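Local coordinates for 457aa long hypothetical protein (Pyrococcus horikoshii, PDB 2CSU), which is of unknown function but belongs to the proteins that join a Rossmann-like CoA-binding domain to succinyl-CoA-ligase-like domains, at residues A16-K21 with E47-V52; L67-V72 with V93-G98. All coordinates share one frame; numbering follows the deposited sequence.

Contact 1 of 2, residues A16-K21 with E47-V52; sequences ASNDPK and EEVQGV
The side-chain amide of Asn18 clasps the backbone of a beta hairpin. A type I' turn from Val49 to Val52 closes the hairpin, and 16-21 belongs to the loop that follows strand 10-14 in the Rossmann-like domain. Asn18 uses both ends of its amide. Asn18 ND2 donates to Glu48 O at 3.1 Å, within the amide plane and onto a lone pair of that carbonyl. Asn18 OD1 accepts from Gln50 N at 2.7 Å, an almost straight bond whose donor is tilted from the carbonyl plane. The amide therefore spans Val49, and its rotation is fixed at two points. Gln50 returns the grip: its chain runs extended beyond CG, and Gln50 NE2 reaches Ser17 O at 3.0 Å. NE2 also bonds Tyr25 O of helix 23-31, which ties the hairpin to that helix. Next to these polar links, Val49 CG1 packs 4.0 Å from Ala16 CB. With chi1 174°, CG1 is turned opposite the backbone N and also lies against Ser17 O. Phe28 and Pro41 pack on both Ala16 and Val49. In the second shell, Ser17 OG accepts from Asp19 N in an ST turn, and Glu48 OE2 takes Gly51 N at 2.7 Å, on its anti side and tilted out of the carboxylate plane.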
loop_
_atom_site.group_PDB
_atom_site.type_symbol
_atom_site.label_atom_id
_atom_site.label_comp_id
_atom_site.label_asym_id
_atom_site.label_seq_id
_atom_site.Cartn_x
_atom_site.Cartn_y
_atom_site.Cartn_z
ATOM N N ALA A 16 16.256 32.818 3.404
ATOM C CA ALA A 16 14.866 32.833 3.861
ATOM C C ALA A 16 14.186 33.871 2.974
ATOM O O ALA A 16 14.756 34.937 2.701
ATOM C CB ALA A 16 14.788 33.243 5.337
ATOM N N SER A 17 12.975 33.570 2.524
ATOM C CA SER A 17 12.275 34.483 1.630
ATOM C C SER A 17 10.797 34.701 1.957
ATOM O O SER A 17 10.177 33.908 2.668
ATOM C CB SER A 17 12.433 33.952 0.196
ATOM O OG SER A 17 11.789 34.762 -0.761
ATOM N N ASN A 18 10.242 35.788 1.427
ATOM C CA ASN A 18 8.827 36.112 1.618
ATOM C C ASN A 18 8.067 35.653 0.368
ATOM O O ASN A 18 6.834 35.660 0.338
ATOM C CB ASN A 18 8.631 37.624 1.807
ATOM C CG ASN A 18 9.045 38.101 3.185
ATOM O OD1 ASN A 18 8.436 37.733 4.194
ATOM N ND2 ASN A 18 10.083 38.925 3.238
ATOM N N ASP A 19 8.819 35.262 -0.656
ATOM C CA ASP A 19 8.245 34.792 -1.916
ATOM C C ASP A 19 7.940 33.296 -1.785
ATOM O O ASP A 19 8.848 32.478 -1.657
ATOM C CB ASP A 19 9.232 35.043 -3.067
ATOM C CG ASP A 19 8.638 34.733 -4.447
ATOM O OD1 ASP A 19 7.423 34.454 -4.552
ATOM O OD2 ASP A 19 9.397 34.781 -5.439
ATOM N N PRO A 20 6.650 32.926 -1.808
ATOM C CA PRO A 20 6.198 31.533 -1.689
ATOM C C PRO A 20 6.712 30.578 -2.761
ATOM O O PRO A 20 6.699 29.363 -2.567
ATOM C CB PRO A 20 4.675 31.662 -1.711
ATOM C CG PRO A 20 4.300 33.044 -1.274
ATOM C CD PRO A 20 5.501 33.848 -1.741
ATOM N N LYS A 21 7.161 31.127 -3.884
ATOM C CA LYS A 21 7.672 30.318 -4.985
ATOM C C LYS A 21 9.122 29.867 -4.796
ATOM O O LYS A 21 9.612 29.032 -5.558
ATOM C CB LYS A 21 7.557 31.084 -6.311
ATOM C CG LYS A 21 6.152 31.145 -6.903
ATOM C CD LYS A 21 6.166 31.862 -8.258
ATOM C CE LYS A 21 4.861 31.687 -9.030
ATOM N NZ LYS A 21 3.665 32.259 -8.337
ATOM N N GLU A 47 14.199 43.159 5.589
ATOM C CA GLU A 47 14.334 43.674 6.951
ATOM C C GLU A 47 13.674 42.629 7.829
ATOM O O GLU A 47 14.081 42.371 8.963
ATOM C CB GLU A 47 13.589 45.004 7.109
ATOM C CG GLU A 47 13.990 46.077 6.118
ATOM C CD GLU A 47 15.473 46.367 6.156
ATOM O OE1 GLU A 47 16.027 46.479 7.278
ATOM O OE2 GLU A 47 16.080 46.488 5.063
ATOM N N GLU A 48 12.650 42.009 7.267
ATOM C CA GLU A 48 11.901 40.989 7.968
ATOM C C GLU A 48 11.444 39.934 6.979
ATOM O O GLU A 48 11.262 40.207 5.793
ATOM C CB GLU A 48 10.715 41.647 8.682
ATOM C CG GLU A 48 9.455 40.831 8.819
ATOM C CD GLU A 48 8.562 40.913 7.597
ATOM O OE1 GLU A 48 8.365 42.011 7.029
ATOM O OE2 GLU A 48 8.049 39.859 7.207
ATOM N N VAL A 49 11.280 38.718 7.476
ATOM C CA VAL A 49 10.844 37.621 6.643
ATOM C C VAL A 49 9.764 36.877 7.382
ATOM O O VAL A 49 9.973 36.405 8.502
ATOM C CB VAL A 49 12.011 36.653 6.311
ATOM C CG1 VAL A 49 11.484 35.435 5.569
ATOM C CG2 VAL A 49 13.034 37.366 5.448
ATOM N N GLN A 50 8.602 36.783 6.751
ATOM C CA GLN A 50 7.479 36.098 7.354
ATOM C C GLN A 50 7.215 36.606 8.772
ATOM O O GLN A 50 6.881 35.842 9.677
ATOM C CB GLN A 50 7.738 34.580 7.327
ATOM C CG GLN A 50 7.559 34.004 5.919
ATOM C CD GLN A 50 7.987 32.551 5.793
ATOM O OE1 GLN A 50 7.477 31.677 6.497
ATOM N NE2 GLN A 50 8.921 32.284 4.879
ATOM N N GLY A 51 7.386 37.914 8.948
ATOM C CA GLY A 51 7.134 38.543 10.235
ATOM C C GLY A 51 8.270 38.524 11.232
ATOM O O GLY A 51 8.129 39.067 12.329
ATOM N N VAL A 52 9.388 37.903 10.863
ATOM C CA VAL A 52 10.536 37.825 11.753
ATOM C C VAL A 52 11.699 38.705 11.292
ATOM O O VAL A 52 12.037 38.767 10.102
ATOM C CB VAL A 52 11.037 36.362 11.904
ATOM C CG1 VAL A 52 12.234 36.312 12.845
ATOM C CG2 VAL A 52 9.915 35.478 12.455
#

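Contact 2 of 2, residues L67-V72 with V93-G98; sequences LAIIVV and VIITAG
Val93, Ile70 and Thr96 lose the most surface in this contact, which pairs the two parallel strands of a beta-alpha-beta unit in the Rossmann-like sheet. Val93 is gripped through backbone and side chain. Val93 N donates to Ala68 O at 3.0 Å, and Val93 O accepts from Ile70 N at 2.7 Å. On the face shared by Ile69 and Val93, the two side chains lie side by side and point the same way. Ile69 bends at chi2 (-51°), which brings Ile69 CD1 to 3.7 Å from Val93 CB. Ile69 CG2 meets Ile95 CG1 at 3.9 Å. Ile70 projects from the other face together with Ile94, where Ile70 CB is 4.3 Å from Ile94 CG1. Ile70 O takes the N-H of Ile95 and so continues the ladder one step past the end of strand 91-94. Val71 and Ile95 lie side by side, with Val71 CG2 and Ile95 CG2 at 4.1 Å. Thr96 OG1 is modelled very close to Val72 O, so a hydrogen bond there is doubtful. Helix 74-87 packs on the Ile70 face through Val77 and Thr80, and Val77 also meets Thr96. Helix 23-31 lies on the opposite face, with Val27 against Ile69 and Leu23 against Val71 and Ile95. Strand 10-14 pairs with the other edge of strand 67-70.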
loop_
_atom_site.group_PDB
_atom_site.type_symbol
_atom_site.label_atom_id
_atom_site.label_comp_id
_atom_site.label_asym_id
_atom_site.label_seq_id
_atom_site.Cartn_x
_atom_site.Cartn_y
_atom_site.Cartn_z
ATOM N N LEU A 67 24.041 25.993 13.389
ATOM C CA LEU A 67 23.515 25.375 12.171
ATOM C C LEU A 67 22.970 26.425 11.204
ATOM O O LEU A 67 22.229 27.321 11.582
ATOM C CB LEU A 67 22.394 24.412 12.558
ATOM C CG LEU A 67 21.640 23.873 11.341
ATOM C CD1 LEU A 67 22.540 23.022 10.444
ATOM C CD2 LEU A 67 20.459 22.982 11.719
ATOM N N ALA A 68 23.329 26.254 9.938
ATOM C CA ALA A 68 22.845 27.155 8.905
ATOM C C ALA A 68 22.350 26.364 7.716
ATOM O O ALA A 68 22.913 25.327 7.372
ATOM C CB ALA A 68 23.958 28.108 8.462
ATOM N N ILE A 69 21.291 26.860 7.089
ATOM C CA ILE A 69 20.743 26.223 5.914
ATOM C C ILE A 69 20.988 27.192 4.771
ATOM O O ILE A 69 20.518 28.335 4.805
ATOM C CB ILE A 69 19.230 25.990 6.021
ATOM C CG1 ILE A 69 18.862 25.375 7.384
ATOM C CG2 ILE A 69 18.776 25.125 4.850
ATOM C CD1 ILE A 69 19.668 24.153 7.781
ATOM N N ILE A 70 21.737 26.755 3.767
ATOM C CA ILE A 70 22.012 27.613 2.644
ATOM C C ILE A 70 21.055 27.270 1.519
ATOM O O ILE A 70 21.104 26.182 0.940
ATOM C CB ILE A 70 23.475 27.486 2.210
ATOM C CG1 ILE A 70 24.375 27.927 3.377
ATOM C CG2 ILE A 70 23.726 28.326 0.972
ATOM C CD1 ILE A 70 25.880 27.969 3.074
ATOM N N VAL A 71 20.160 28.212 1.240
ATOM C CA VAL A 71 19.153 28.047 0.209
ATOM C C VAL A 71 19.097 29.275 -0.686
ATOM O O VAL A 71 18.042 29.803 -1.020
ATOM C CB VAL A 71 17.804 27.793 0.884
ATOM C CG1 VAL A 71 17.354 29.044 1.641
ATOM C CG2 VAL A 71 16.766 27.429 -0.164
ATOM N N VAL A 72 20.303 29.764 -1.020
ATOM C CA VAL A 72 20.409 30.843 -1.987
ATOM C C VAL A 72 20.877 30.308 -3.345
ATOM O O VAL A 72 21.254 29.154 -3.489
ATOM C CB VAL A 72 21.409 31.862 -1.448
ATOM C CG1 VAL A 72 20.855 32.505 -0.179
ATOM C CG2 VAL A 72 22.723 31.173 -1.133
ATOM N N VAL A 93 23.702 22.846 5.976
ATOM C CA VAL A 93 22.901 22.086 5.047
ATOM C C VAL A 93 22.778 22.994 3.833
ATOM O O VAL A 93 22.252 24.116 3.934
ATOM C CB VAL A 93 21.477 21.807 5.558
ATOM C CG1 VAL A 93 20.667 21.179 4.420
ATOM C CG2 VAL A 93 21.504 20.875 6.788
ATOM N N ILE A 94 23.281 22.519 2.700
ATOM C CA ILE A 94 23.230 23.270 1.448
ATOM C C ILE A 94 22.133 22.660 0.594
ATOM O O ILE A 94 22.299 21.573 0.030
ATOM C CB ILE A 94 24.579 23.191 0.666
ATOM C CG1 ILE A 94 25.702 23.823 1.496
ATOM C CG2 ILE A 94 24.459 23.928 -0.680
ATOM C CD1 ILE A 94 27.066 23.720 0.856
ATOM N N ILE A 95 21.010 23.361 0.511
ATOM C CA ILE A 95 19.874 22.891 -0.259
ATOM C C ILE A 95 20.126 23.117 -1.736
ATOM O O ILE A 95 19.791 22.287 -2.572
ATOM C CB ILE A 95 18.584 23.640 0.157
ATOM C CG1 ILE A 95 18.139 23.172 1.539
ATOM C CG2 ILE A 95 17.493 23.427 -0.877
ATOM C CD1 ILE A 95 17.783 21.702 1.607
ATOM N N THR A 96 20.749 24.243 -2.042
ATOM C CA THR A 96 21.043 24.620 -3.417
ATOM C C THR A 96 21.740 23.575 -4.290
ATOM O O THR A 96 22.675 22.891 -3.864
ATOM C CB THR A 96 21.870 25.895 -3.424
ATOM O OG1 THR A 96 21.219 26.853 -2.584
ATOM C CG2 THR A 96 21.998 26.459 -4.854
ATOM N N ALA A 97 21.266 23.484 -5.524
ATOM C CA ALA A 97 21.814 22.602 -6.544
ATOM C C ALA A 97 22.712 23.367 -7.517
ATOM O O ALA A 97 22.947 24.559 -7.393
ATOM C CB ALA A 97 20.650 21.965 -7.299
ATOM N N GLY A 98 23.258 22.617 -8.493
ATOM C CA GLY A 98 24.114 23.243 -9.494
ATOM C C GLY A 98 25.584 22.879 -9.278
ATOM O O GLY A 98 26.500 23.536 -9.764
#

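Both contacts belong to the Rossmann-like domain, with centres about 16 Å apart. Their nearest atoms are about 4 Å apart. Both segments of contact 1 precede those of contact 2 in the chain. Strand 10-14 connects them, since it leads into 16-21 and pairs with strand 67-70 in the five-stranded parallel sheet. Helix 23-31 is a second connection. It packs on both contacts, through Phe28 on contact 1 and through Leu23 and Val27 on contact 2. Contact 1 thus holds a hairpin to a loop beyond a strand end, whereas contact 2 pairs two neighbouring strands inside the sheet.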